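Local coordinates for capsid protein (Bocavirus gorilla/GBoV1/2009, PDB 7LNK) that forms the icosahedral T=1 shell of a parvovirus, sixty copies packing together and probably enclosing the single-stranded DNA genome, at residues 290-295 against 303-308; 165-170 against 182-187; 42-47 against 54-59; 269-274 against 367-372. All blocks are in the same frame, centred on the assembly; numbering follows the deposited sequence.

Interaction 1: residues 290-295 against 303-308; sequences CTKPDG and AGYGSG
The ring of Tyr-305 lies against Cys-290 and is central to this contact. At the root of the side chain, CB of Tyr-305 packs near CD1 of Leu-167. CG then sits between the backbone N and the carbonyl carbon (chi1 63°), and this turns the CD1-CE1 side of the ring to Cys-290. Tyr-305 CD1 is 3.5 Å from Cys-290 CB, and Tyr-305 CE1 is 3.6 Å from that same carbon. Cys-290 SG stands 4.3 Å from the centroid of the Tyr-305 ring, 42° off the normal, which makes a slanted sulfur-aromatic contact. CE1 of Tyr-305 also meets Lys-292 CD at 4.2 Å, where the extended lysine chain passes at a slant. At the tip, the OH of Tyr-305 hydrogen-bonds to the OH of Tyr-355 of the second subunit, so the phenol spans from this chain to its neighbour.

The backbones join more lightly. Cys-290 and Gly-306 form an antiparallel non-hydrogen-bonded pair with CA atoms 3.8 Å apart, and SG of Cys-290 lies over Gly-306 CA at 3.6 Å. Just beyond the pair, Thr-291 N gives Tyr-305 O a weak hydrogen bond, long at 3.5 Å but nearly straight at 163°.

Strands 287-291 and 306-308 make a small antiparallel sheet, extended by a backbone bond between Ser-307 and Val-289. Cys-290 and Thr-291 also pair with a strand of the second subunit, which carries the sheet across the interface, while helix 165-168 of the same chain packs beside Tyr-305 through Leu-167.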
loop_
_atom_site.group_PDB
_atom_site.type_symbol
_atom_site.label_atom_id
_atom_site.label_comp_id
_atom_site.label_asym_id
_atom_site.label_seq_id
_atom_site.Cartn_x
_atom_site.Cartn_y
_atom_site.Cartn_z
ATOM N N CYS A 290 -77.217 14.004 85.636
ATOM C CA CYS A 290 -76.694 14.934 86.616
ATOM C C CYS A 290 -75.243 14.607 86.925
ATOM O O CYS A 290 -74.787 13.478 86.741
ATOM C CB CYS A 290 -77.519 14.886 87.902
ATOM S SG CYS A 290 -79.230 15.381 87.705
ATOM N N THR A 291 -74.515 15.620 87.378
ATOM C CA THR A 291 -73.195 15.439 87.961
ATOM C C THR A 291 -73.221 16.047 89.349
ATOM O O THR A 291 -73.618 17.202 89.514
ATOM C CB THR A 291 -72.091 16.085 87.119
ATOM O OG1 THR A 291 -72.355 17.483 86.974
ATOM C CG2 THR A 291 -72.016 15.442 85.754
ATOM N N LYS A 292 -72.816 15.267 90.342
ATOM C CA LYS A 292 -72.893 15.676 91.742
ATOM C C LYS A 292 -71.648 15.188 92.461
ATOM O O LYS A 292 -71.667 14.163 93.151
ATOM C CB LYS A 292 -74.167 15.136 92.387
ATOM C CG LYS A 292 -74.412 15.541 93.813
ATOM C CD LYS A 292 -75.751 14.990 94.257
ATOM C CE LYS A 292 -76.061 15.339 95.690
ATOM N NZ LYS A 292 -77.394 14.815 96.083
ATOM N N PRO A 293 -70.529 15.889 92.298
ATOM C CA PRO A 293 -69.324 15.535 93.050
ATOM C C PRO A 293 -69.575 15.613 94.546
ATOM O O PRO A 293 -70.452 16.335 95.014
ATOM C CB PRO A 293 -68.311 16.591 92.602
ATOM C CG PRO A 293 -68.783 16.999 91.268
ATOM C CD PRO A 293 -70.271 16.978 91.347
ATOM N N ASP A 294 -68.799 14.851 95.299
ATOM C CA ASP A 294 -68.976 14.844 96.740
ATOM C C ASP A 294 -68.329 16.082 97.348
ATOM O O ASP A 294 -67.190 16.428 97.028
ATOM C CB ASP A 294 -68.379 13.576 97.339
ATOM C CG ASP A 294 -68.599 13.479 98.825
ATOM O OD1 ASP A 294 -69.767 13.354 99.241
ATOM O OD2 ASP A 294 -67.608 13.523 99.580
ATOM N N GLY A 295 -69.065 16.752 98.226
ATOM C CA GLY A 295 -68.613 17.970 98.845
ATOM C C GLY A 295 -69.293 19.219 98.333
ATOM O O GLY A 295 -69.140 20.284 98.937
ATOM N N ALA A 303 -83.153 18.847 88.714
ATOM C CA ALA A 303 -83.025 19.879 87.701
ATOM C C ALA A 303 -82.201 21.033 88.249
ATOM O O ALA A 303 -82.455 21.535 89.346
ATOM C CB ALA A 303 -84.400 20.366 87.257
ATOM N N GLY A 304 -81.215 21.454 87.479
ATOM C CA GLY A 304 -80.341 22.533 87.847
ATOM C C GLY A 304 -78.962 22.117 88.309
ATOM O O GLY A 304 -78.040 22.933 88.234
ATOM N N TYR A 305 -78.784 20.898 88.807
ATOM C CA TYR A 305 -77.479 20.259 88.722
ATOM C C TYR A 305 -77.390 19.240 87.591
ATOM O O TYR A 305 -76.381 18.539 87.482
ATOM C CB TYR A 305 -77.032 19.683 90.073
ATOM C CG TYR A 305 -77.819 18.588 90.731
ATOM C CD1 TYR A 305 -77.517 17.262 90.501
ATOM C CD2 TYR A 305 -78.802 18.883 91.652
ATOM C CE1 TYR A 305 -78.205 16.262 91.131
ATOM C CE2 TYR A 305 -79.492 17.891 92.289
ATOM C CZ TYR A 305 -79.196 16.581 92.024
ATOM O OH TYR A 305 -79.895 15.588 92.661
ATOM N N GLY A 306 -78.425 19.119 86.760
ATOM C CA GLY A 306 -78.383 18.176 85.661
ATOM C C GLY A 306 -79.145 18.654 84.443
ATOM O O GLY A 306 -79.853 19.661 84.475
ATOM N N SER A 307 -78.979 17.909 83.354
ATOM C CA SER A 307 -79.573 18.225 82.063
ATOM C C SER A 307 -80.655 17.215 81.719
ATOM O O SER A 307 -80.516 16.023 81.996
ATOM C CB SER A 307 -78.522 18.234 80.956
ATOM O OG SER A 307 -77.585 19.273 81.145
ATOM N N GLY A 308 -81.736 17.699 81.114
ATOM C CA GLY A 308 -82.833 16.827 80.744
ATOM C C GLY A 308 -82.493 15.974 79.544
ATOM O O GLY A 308 -81.957 16.467 78.548
#

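Interaction 2: residues 165-170 against 182-187; sequences NELADL and KAILYQ
The peptide carbonyl of Ala-168 is the flat group that meets the other segment: its O lies 3.5 Å from Leu-185 CD1, and Leu-185 CG is close to the same oxygen. The ring of Tyr-186 plays no part in joining the segments; one of its faces has Lys-182 O 3.0 Å above the plane, displaced toward the rim.

Apart from that carbonyl, the contact is apolar, with no hydrogen bond between the segments. Leu-185 is central. Its CG is anti to the carbonyl carbon (chi1 -78°), which brings both methyls to the 165-170 segment: CD2 of Leu-185 packs on Ala-168 CB at 3.6 Å, while CD1 of Leu-185 meets Leu-170 CD1 at 3.5 Å. The two leucines reach for each other tip to tip. Leu-170 has positive phi (55°), the point at which the chain leaves the short helix, and its CD1 also approaches Lys-182 CG at 4.3 Å. Leu-167 CD2 and Ile-184 CD1 touch more loosely, at 4.2 Å, crossing at a slant.

Neighbouring subunits add to this apolar patch: Ile-472 of the third subunit packs on Leu-170 and Leu-185, and Leu-346 of the second on Ile-184. The geometry is that of a weakly bonded helical turn at 165-168 packed on helix 179-186, within the connection between strands 153-160 and 199-201 of the parvovirus capsid protein.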
loop_
_atom_site.group_PDB
_atom_site.type_symbol
_atom_site.label_atom_id
_atom_site.label_comp_id
_atom_site.label_asym_id
_atom_site.label_seq_id
_atom_site.Cartn_x
_atom_site.Cartn_y
_atom_site.Cartn_z
ATOM N N ASN A 165 -73.637 25.568 87.301
ATOM C CA ASN A 165 -73.747 26.666 88.256
ATOM C C ASN A 165 -73.961 26.174 89.681
ATOM O O ASN A 165 -73.279 26.629 90.605
ATOM C CB ASN A 165 -74.876 27.606 87.846
ATOM C CG ASN A 165 -74.857 28.894 88.620
ATOM O OD1 ASN A 165 -73.799 29.371 89.017
ATOM N ND2 ASN A 165 -76.024 29.460 88.856
ATOM N N GLU A 166 -74.908 25.258 89.892
ATOM C CA GLU A 166 -75.229 24.847 91.254
ATOM C C GLU A 166 -74.019 24.229 91.940
ATOM O O GLU A 166 -73.922 24.227 93.173
ATOM C CB GLU A 166 -76.407 23.874 91.252
ATOM C CG GLU A 166 -76.887 23.475 92.637
ATOM C CD GLU A 166 -77.495 24.632 93.413
ATOM O OE1 GLU A 166 -77.827 25.665 92.801
ATOM O OE2 GLU A 166 -77.624 24.524 94.646
ATOM N N LEU A 167 -73.079 23.711 91.155
ATOM C CA LEU A 167 -71.818 23.239 91.706
ATOM C C LEU A 167 -70.884 24.392 92.038
ATOM O O LEU A 167 -70.019 24.264 92.905
ATOM C CB LEU A 167 -71.153 22.284 90.721
ATOM C CG LEU A 167 -71.422 20.788 90.820
ATOM C CD1 LEU A 167 -72.873 20.441 90.656
ATOM C CD2 LEU A 167 -70.620 20.127 89.731
ATOM N N ALA A 168 -70.987 25.493 91.307
ATOM C CA ALA A 168 -70.119 26.647 91.499
ATOM C C ALA A 168 -70.758 27.770 92.309
ATOM O O ALA A 168 -70.148 28.821 92.479
ATOM C CB ALA A 168 -69.661 27.192 90.154
ATOM N N ASP A 169 -71.989 27.607 92.775
ATOM C CA ASP A 169 -72.717 28.801 93.187
ATOM C C ASP A 169 -72.385 29.279 94.595
ATOM O O ASP A 169 -72.913 30.317 95.003
ATOM C CB ASP A 169 -74.226 28.586 93.054
ATOM C CG ASP A 169 -74.730 27.435 93.875
ATOM O OD1 ASP A 169 -73.912 26.696 94.458
ATOM O OD2 ASP A 169 -75.963 27.277 93.953
ATOM N N LEU A 170 -71.524 28.579 95.334
ATOM C CA LEU A 170 -71.080 29.032 96.653
ATOM C C LEU A 170 -72.254 29.309 97.581
ATOM O O LEU A 170 -72.350 30.359 98.217
ATOM C CB LEU A 170 -70.167 30.252 96.538
ATOM C CG LEU A 170 -68.702 30.047 96.136
ATOM C CD1 LEU A 170 -68.441 28.958 95.122
ATOM C CD2 LEU A 170 -68.054 31.366 95.756
ATOM N N LYS A 182 -65.699 25.835 95.834
ATOM C CA LYS A 182 -64.674 26.825 95.533
ATOM C C LYS A 182 -63.609 26.247 94.617
ATOM O O LYS A 182 -63.108 26.940 93.728
ATOM C CB LYS A 182 -64.052 27.355 96.820
ATOM C CG LYS A 182 -64.975 28.247 97.609
ATOM C CD LYS A 182 -64.248 28.932 98.739
ATOM C CE LYS A 182 -63.792 27.930 99.767
ATOM N NZ LYS A 182 -63.180 28.597 100.939
ATOM N N ALA A 183 -63.265 24.977 94.808
ATOM C CA ALA A 183 -62.285 24.337 93.942
ATOM C C ALA A 183 -62.811 24.216 92.522
ATOM O O ALA A 183 -62.039 24.186 91.560
ATOM C CB ALA A 183 -61.917 22.965 94.498
ATOM N N ILE A 184 -64.129 24.143 92.368
ATOM C CA ILE A 184 -64.701 24.039 91.033
ATOM C C ILE A 184 -64.738 25.404 90.357
ATOM O O ILE A 184 -64.638 25.498 89.131
ATOM C CB ILE A 184 -66.083 23.367 91.100
ATOM C CG1 ILE A 184 -65.927 21.932 91.577
ATOM C CG2 ILE A 184 -66.726 23.300 89.747
ATOM C CD1 ILE A 184 -67.228 21.253 91.875
ATOM N N LEU A 185 -64.859 26.489 91.130
ATOM C CA LEU A 185 -64.651 27.808 90.534
ATOM C C LEU A 185 -63.184 28.102 90.291
ATOM O O LEU A 185 -62.830 28.632 89.234
ATOM C CB LEU A 185 -65.237 28.935 91.371
ATOM C CG LEU A 185 -66.720 29.218 91.365
ATOM C CD1 LEU A 185 -66.959 30.335 92.317
ATOM C CD2 LEU A 185 -67.088 29.657 89.973
ATOM N N TYR A 186 -62.320 27.811 91.265
ATOM C CA TYR A 186 -60.914 28.159 91.105
ATOM C C TYR A 186 -60.378 27.659 89.779
ATOM O O TYR A 186 -59.524 28.303 89.166
ATOM C CB TYR A 186 -60.072 27.621 92.255
ATOM C CG TYR A 186 -60.349 28.282 93.573
ATOM C CD1 TYR A 186 -60.651 29.626 93.637
ATOM C CD2 TYR A 186 -60.235 27.583 94.757
ATOM C CE1 TYR A 186 -60.889 30.239 94.832
ATOM C CE2 TYR A 186 -60.466 28.192 95.961
ATOM C CZ TYR A 186 -60.791 29.524 95.990
ATOM O OH TYR A 186 -61.023 30.146 97.189
ATOM N N GLN A 187 -60.861 26.523 89.310
ATOM C CA GLN A 187 -60.750 26.241 87.889
ATOM C C GLN A 187 -62.127 26.256 87.235
ATOM O O GLN A 187 -62.864 25.278 87.203
ATOM C CB GLN A 187 -60.047 24.905 87.721
ATOM C CG GLN A 187 -60.660 23.856 88.631
ATOM C CD GLN A 187 -60.039 22.510 88.491
ATOM O OE1 GLN A 187 -58.991 22.360 87.877
ATOM N NE2 GLN A 187 -60.642 21.521 89.120
#

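Interaction 3: residues 42-47 against 54-59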
loop_
_atom_site.group_PDB
_atom_site.type_symbol
_atom_site.label_atom_id
_atom_site.label_comp_id
_atom_site.label_asym_id
_atom_site.label_seq_id
_atom_site.Cartn_x
_atom_site.Cartn_y
_atom_site.Cartn_z
ATOM N N THR A 42 -69.748 37.374 82.016
ATOM C CA THR A 42 -70.246 36.125 82.579
ATOM C C THR A 42 -71.515 36.437 83.361
ATOM O O THR A 42 -71.457 37.053 84.424
ATOM C CB THR A 42 -69.200 35.463 83.464
ATOM O OG1 THR A 42 -68.017 35.220 82.700
ATOM C CG2 THR A 42 -69.713 34.136 83.961
ATOM N N GLU A 43 -72.654 35.978 82.859
ATOM C CA GLU A 43 -73.937 36.230 83.495
ATOM C C GLU A 43 -74.480 34.958 84.123
ATOM O O GLU A 43 -74.209 33.849 83.661
ATOM C CB GLU A 43 -74.970 36.763 82.503
ATOM C CG GLU A 43 -74.648 38.102 81.891
ATOM C CD GLU A 43 -73.799 37.970 80.654
ATOM O OE1 GLU A 43 -73.413 36.829 80.327
ATOM O OE2 GLU A 43 -73.540 38.998 79.996
ATOM N N ILE A 44 -75.245 35.133 85.193
ATOM C CA ILE A 44 -75.972 34.045 85.832
ATOM C C ILE A 44 -77.444 34.226 85.511
ATOM O O ILE A 44 -78.074 35.177 85.988
ATOM C CB ILE A 44 -75.759 34.029 87.350
ATOM C CG1 ILE A 44 -74.293 33.813 87.684
ATOM C CG2 ILE A 44 -76.579 32.925 87.975
ATOM C CD1 ILE A 44 -73.977 34.000 89.134
ATOM N N ILE A 45 -77.997 33.327 84.709
ATOM C CA ILE A 45 -79.437 33.263 84.505
ATOM C C ILE A 45 -80.015 32.359 85.582
ATOM O O ILE A 45 -79.639 31.189 85.702
ATOM C CB ILE A 45 -79.797 32.793 83.084
ATOM C CG1 ILE A 45 -81.311 32.857 82.866
ATOM C CG2 ILE A 45 -79.241 31.427 82.773
ATOM C CD1 ILE A 45 -81.879 34.252 82.911
ATOM N N ASN A 46 -80.895 32.920 86.402
ATOM C CA ASN A 46 -81.446 32.237 87.566
ATOM C C ASN A 46 -82.914 32.613 87.673
ATOM O O ASN A 46 -83.302 33.406 88.541
ATOM C CB ASN A 46 -80.671 32.608 88.830
ATOM C CG ASN A 46 -81.004 31.720 90.001
ATOM O OD1 ASN A 46 -81.341 30.552 89.831
ATOM N ND2 ASN A 46 -80.899 32.267 91.203
ATOM N N PRO A 47 -83.759 32.073 86.797
ATOM C CA PRO A 47 -85.168 32.471 86.794
ATOM C C PRO A 47 -85.841 32.139 88.115
ATOM O O PRO A 47 -85.618 31.076 88.696
ATOM C CB PRO A 47 -85.759 31.650 85.645
ATOM C CG PRO A 47 -84.601 31.373 84.762
ATOM C CD PRO A 47 -83.461 31.143 85.697
ATOM N N SER A 54 -80.426 26.963 87.047
ATOM C CA SER A 54 -79.596 28.121 86.765
ATOM C C SER A 54 -78.510 27.736 85.776
ATOM O O SER A 54 -78.180 26.561 85.613
ATOM C CB SER A 54 -78.963 28.668 88.041
ATOM O OG SER A 54 -79.952 29.128 88.939
ATOM N N GLN A 55 -77.952 28.745 85.117
ATOM C CA GLN A 55 -76.821 28.553 84.226
ATOM C C GLN A 55 -75.831 29.688 84.425
ATOM O O GLN A 55 -76.213 30.822 84.712
ATOM C CB GLN A 55 -77.234 28.520 82.749
ATOM C CG GLN A 55 -78.129 27.375 82.308
ATOM C CD GLN A 55 -77.512 26.016 82.509
ATOM O OE1 GLN A 55 -76.314 25.837 82.342
ATOM N NE2 GLN A 55 -78.340 25.039 82.829
ATOM N N ARG A 56 -74.553 29.366 84.279
ATOM C CA ARG A 56 -73.507 30.350 84.049
ATOM C C ARG A 56 -73.324 30.478 82.551
ATOM O O ARG A 56 -73.281 29.472 81.841
ATOM C CB ARG A 56 -72.188 29.937 84.696
ATOM C CG ARG A 56 -72.255 29.830 86.180
ATOM C CD ARG A 56 -72.455 31.168 86.813
ATOM N NE ARG A 56 -71.321 32.065 86.646
ATOM C CZ ARG A 56 -70.256 32.053 87.442
ATOM N NH1 ARG A 56 -70.187 31.182 88.437
ATOM N NH2 ARG A 56 -69.262 32.906 87.248
ATOM N N CYS A 57 -73.226 31.705 82.070
ATOM C CA CYS A 57 -73.085 31.952 80.648
ATOM C C CYS A 57 -71.995 32.982 80.444
ATOM O O CYS A 57 -72.069 34.082 80.993
ATOM C CB CYS A 57 -74.406 32.437 80.045
ATOM S SG CYS A 57 -74.385 32.689 78.262
ATOM N N VAL A 58 -70.984 32.628 79.667
ATOM C CA VAL A 58 -70.013 33.596 79.186
ATOM C C VAL A 58 -70.489 34.064 77.825
ATOM O O VAL A 58 -70.487 33.292 76.863
ATOM C CB VAL A 58 -68.604 32.997 79.097
ATOM C CG1 VAL A 58 -67.659 34.008 78.496
ATOM C CG2 VAL A 58 -68.125 32.571 80.457
ATOM N N THR A 59 -70.898 35.320 77.739
ATOM C CA THR A 59 -71.322 35.911 76.483
ATOM C C THR A 59 -70.158 36.671 75.869
ATOM O O THR A 59 -69.428 37.380 76.563
ATOM C CB THR A 59 -72.518 36.837 76.685
ATOM O OG1 THR A 59 -72.183 37.855 77.630
ATOM C CG2 THR A 59 -73.702 36.067 77.189
#
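Backbone hydrogen bonds run in two reciprocal pairs between Glu-43 and Cys-57 and between Ile-45 and Gln-55. Glu-43 N to Cys-57 O is 2.7 Å and the return bond, Cys-57 N to Glu-43 O, 2.8 Å. The second pair is slightly longer: Ile-45 N reaches Gln-55 O at 3.1 Å, with a bent N-H...O angle of 138°. In the non-hydrogen-bonded positions between and beyond them, CA-H...O contacts fill in, as from Thr-42 CA to Cys-57 O at 3.2 Å.

These alternating pairs define a beta hairpin whose arms, 42-45 and 55-59, run antiparallel, the N-to-C directions of these short segments 149° apart, and are joined by a nine-residue connection (46-54). Its second arm continues the sheet by bonding Val-58 to Tyr-160 of strand 153-160.

One polar side-chain bond crosses the hairpin. Glu-43 is bent at chi2 (87°), which swings its carboxylate across to Thr-59, and Glu-43 OE2 accepts the hydroxyl OG1 of Thr-59 at 3.0 Å through its syn lone pair. The side chains meet at about a right angle. Weak bonds link the same hydroxyl to Asn-36 and Lys-41.

Apolar and guanidinium contacts occupy the face bearing Thr-42, Ile-44, Arg-56 and Val-58. Arg-56, bent at chi2 and chi3, curls back alongside Ile-44 and Thr-42: Ile-44 CD1 lies over one face of the guanidinium, and Thr-42 CG2 comes to its edge, 3.5 Å from Arg-56 NH2. Asn-165 of helix 165-168 packs on Ile-44 and Arg-56, and Val-478 of the third subunit also touches Arg-56.

Interaction 4: residues 269-274 against 367-372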
loop_
_atom_site.group_PDB
_atom_site.type_symbol
_atom_site.label_atom_id
_atom_site.label_comp_id
_atom_site.label_asym_id
_atom_site.label_seq_id
_atom_site.Cartn_x
_atom_site.Cartn_y
_atom_site.Cartn_z
ATOM N N PRO A 269 -83.013 -0.204 72.684
ATOM C CA PRO A 269 -83.068 0.439 73.998
ATOM C C PRO A 269 -84.054 1.593 74.028
ATOM O O PRO A 269 -84.409 2.164 72.999
ATOM C CB PRO A 269 -81.641 0.947 74.196
ATOM C CG PRO A 269 -80.825 0.132 73.288
ATOM C CD PRO A 269 -81.680 -0.073 72.088
ATOM N N GLY A 270 -84.482 1.944 75.226
ATOM C CA GLY A 270 -85.283 3.132 75.400
ATOM C C GLY A 270 -85.855 3.183 76.795
ATOM O O GLY A 270 -85.874 2.186 77.520
ATOM N N PHE A 271 -86.328 4.371 77.155
ATOM C CA PHE A 271 -86.952 4.632 78.446
ATOM C C PHE A 271 -88.377 5.108 78.221
ATOM O O PHE A 271 -88.592 6.213 77.717
ATOM C CB PHE A 271 -86.169 5.681 79.225
ATOM C CG PHE A 271 -84.845 5.216 79.720
ATOM C CD1 PHE A 271 -84.586 3.873 79.891
ATOM C CD2 PHE A 271 -83.855 6.123 80.017
ATOM C CE1 PHE A 271 -83.372 3.451 80.352
ATOM C CE2 PHE A 271 -82.643 5.703 80.482
ATOM C CZ PHE A 271 -82.399 4.372 80.646
ATOM N N LEU A 272 -89.347 4.278 78.584
ATOM C CA LEU A 272 -90.734 4.700 78.683
ATOM C C LEU A 272 -91.153 5.011 80.110
ATOM O O LEU A 272 -92.301 5.396 80.332
ATOM C CB LEU A 272 -91.652 3.633 78.096
ATOM C CG LEU A 272 -91.438 3.385 76.606
ATOM C CD1 LEU A 272 -92.297 2.235 76.130
ATOM C CD2 LEU A 272 -91.718 4.639 75.808
ATOM N N GLY A 273 -90.258 4.844 81.076
ATOM C CA GLY A 273 -90.635 4.887 82.474
ATOM C C GLY A 273 -90.705 6.259 83.103
ATOM O O GLY A 273 -91.466 6.468 84.049
ATOM N N GLY A 274 -89.923 7.200 82.596
ATOM C CA GLY A 274 -89.889 8.519 83.184
ATOM C C GLY A 274 -91.036 9.398 82.736
ATOM O O GLY A 274 -91.776 9.084 81.810
ATOM N N ASP A 367 -88.506 0.481 80.772
ATOM C CA ASP A 367 -87.124 0.886 80.574
ATOM C C ASP A 367 -86.352 -0.278 79.980
ATOM O O ASP A 367 -86.121 -1.284 80.654
ATOM C CB ASP A 367 -86.502 1.337 81.891
ATOM C CG ASP A 367 -87.087 2.634 82.387
ATOM O OD1 ASP A 367 -87.729 3.340 81.587
ATOM O OD2 ASP A 367 -86.919 2.944 83.580
ATOM N N VAL A 368 -85.956 -0.136 78.725
ATOM C CA VAL A 368 -85.212 -1.155 78.006
ATOM C C VAL A 368 -83.789 -0.645 77.867
ATOM O O VAL A 368 -83.540 0.341 77.170
ATOM C CB VAL A 368 -85.834 -1.457 76.639
ATOM C CG1 VAL A 368 -84.988 -2.445 75.889
ATOM C CG2 VAL A 368 -87.230 -1.991 76.813
ATOM N N TRP A 369 -82.861 -1.303 78.538
ATOM C CA TRP A 369 -81.464 -0.922 78.498
ATOM C C TRP A 369 -80.792 -1.597 77.308
ATOM O O TRP A 369 -81.420 -2.338 76.553
ATOM C CB TRP A 369 -80.796 -1.319 79.806
ATOM C CG TRP A 369 -81.341 -0.606 80.996
ATOM C CD1 TRP A 369 -82.363 -1.017 81.785
ATOM C CD2 TRP A 369 -80.860 0.613 81.567
ATOM N NE1 TRP A 369 -82.572 -0.121 82.795
ATOM C CE2 TRP A 369 -81.656 0.888 82.686
ATOM C CE3 TRP A 369 -79.839 1.503 81.234
ATOM C CZ2 TRP A 369 -81.465 2.011 83.473
ATOM C CZ3 TRP A 369 -79.653 2.610 82.016
ATOM C CH2 TRP A 369 -80.459 2.858 83.122
ATOM N N MET A 370 -79.499 -1.337 77.133
ATOM C CA MET A 370 -78.751 -2.117 76.159
ATOM C C MET A 370 -78.702 -3.570 76.588
ATOM O O MET A 370 -78.478 -3.890 77.755
ATOM C CB MET A 370 -77.335 -1.584 75.962
ATOM C CG MET A 370 -77.251 -0.314 75.160
ATOM S SD MET A 370 -75.565 0.300 75.055
ATOM C CE MET A 370 -74.816 -0.932 74.017
ATOM N N PHE A 371 -78.947 -4.446 75.634
ATOM C CA PHE A 371 -79.004 -5.878 75.833
ATOM C C PHE A 371 -78.456 -6.465 74.547
ATOM O O PHE A 371 -78.583 -5.848 73.486
ATOM C CB PHE A 371 -80.451 -6.309 76.105
ATOM C CG PHE A 371 -80.624 -7.752 76.434
ATOM C CD1 PHE A 371 -80.354 -8.215 77.705
ATOM C CD2 PHE A 371 -81.103 -8.637 75.499
ATOM C CE1 PHE A 371 -80.528 -9.528 78.018
ATOM C CE2 PHE A 371 -81.278 -9.955 75.816
ATOM C CZ PHE A 371 -80.990 -10.399 77.075
ATOM N N PRO A 372 -77.792 -7.609 74.606
ATOM C CA PRO A 372 -77.274 -8.194 73.374
ATOM C C PRO A 372 -78.394 -8.486 72.394
ATOM O O PRO A 372 -79.558 -8.639 72.762
ATOM C CB PRO A 372 -76.592 -9.476 73.853
ATOM C CG PRO A 372 -77.265 -9.791 75.113
ATOM C CD PRO A 372 -77.485 -8.467 75.756
#
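Phe-271 drives its edge into the face of Trp-369, and this is the close-packed part of the contact. The ring centroids are 4.8 Å apart and the planes stand at 73°, an edge-to-face (T-shaped) pair. Phe-271 CE1 rides over the centre of the indole, and Phe-271 CZ lies 3.5 Å from Trp-369 CH2. Beside the rings the backbones are joined by reciprocal bonds, Gly-270 N to Val-368 O at 2.7 Å and Val-368 N to Gly-270 O at 2.6 Å.

The partly exposed end, at Gly-273 and Asp-367, is held more loosely. Gly-273 N bonds Asp-367 OD1 at 3.0 Å, but with an N-H...O angle of 134° and approaching 25° out of the carboxylate plane on the syn side. The other oxygen, OD2, makes a salt bridge to Arg-356 of the second subunit, and both bonds would fix the carboxylate's rotation. At the far end, buried but slack, Pro-269 CG and Met-370 CG meet at 4.1 Å.

Trp-369 also packs edge-to-face with Trp-369 of both the second and the fourth subunits, while Phe-271 stacks on Phe-371 of the second. A two-stranded antiparallel pairing thus presents aromatic rings to its neighbours, a cyclic intersubunit cluster consistent with a symmetry axis of the icosahedral capsid, probably a threefold one.

From the N terminus, interaction 3 closes first, a hairpin with six residues between its segments. Interaction 2 follows in series, closing a loop of eleven residues between its segments, the last three already in helix 179-186. The two touch where helix 165-168 meets the hairpin, their centres about 13 Å apart. Interaction 4 then opens at 269-274 and does not close until 367-372. Nested inside that long loop is interaction 1, itself a seven-residue excursion. It packs back on interaction 2 through Leu-167, which meets Thr-291 and Pro-293, so contacts 3, 2 and 1 form a continuous chain of neighbours. Interaction 4 lies apart, its centre about 22 Å from that of interaction 1. All four reach the second subunit.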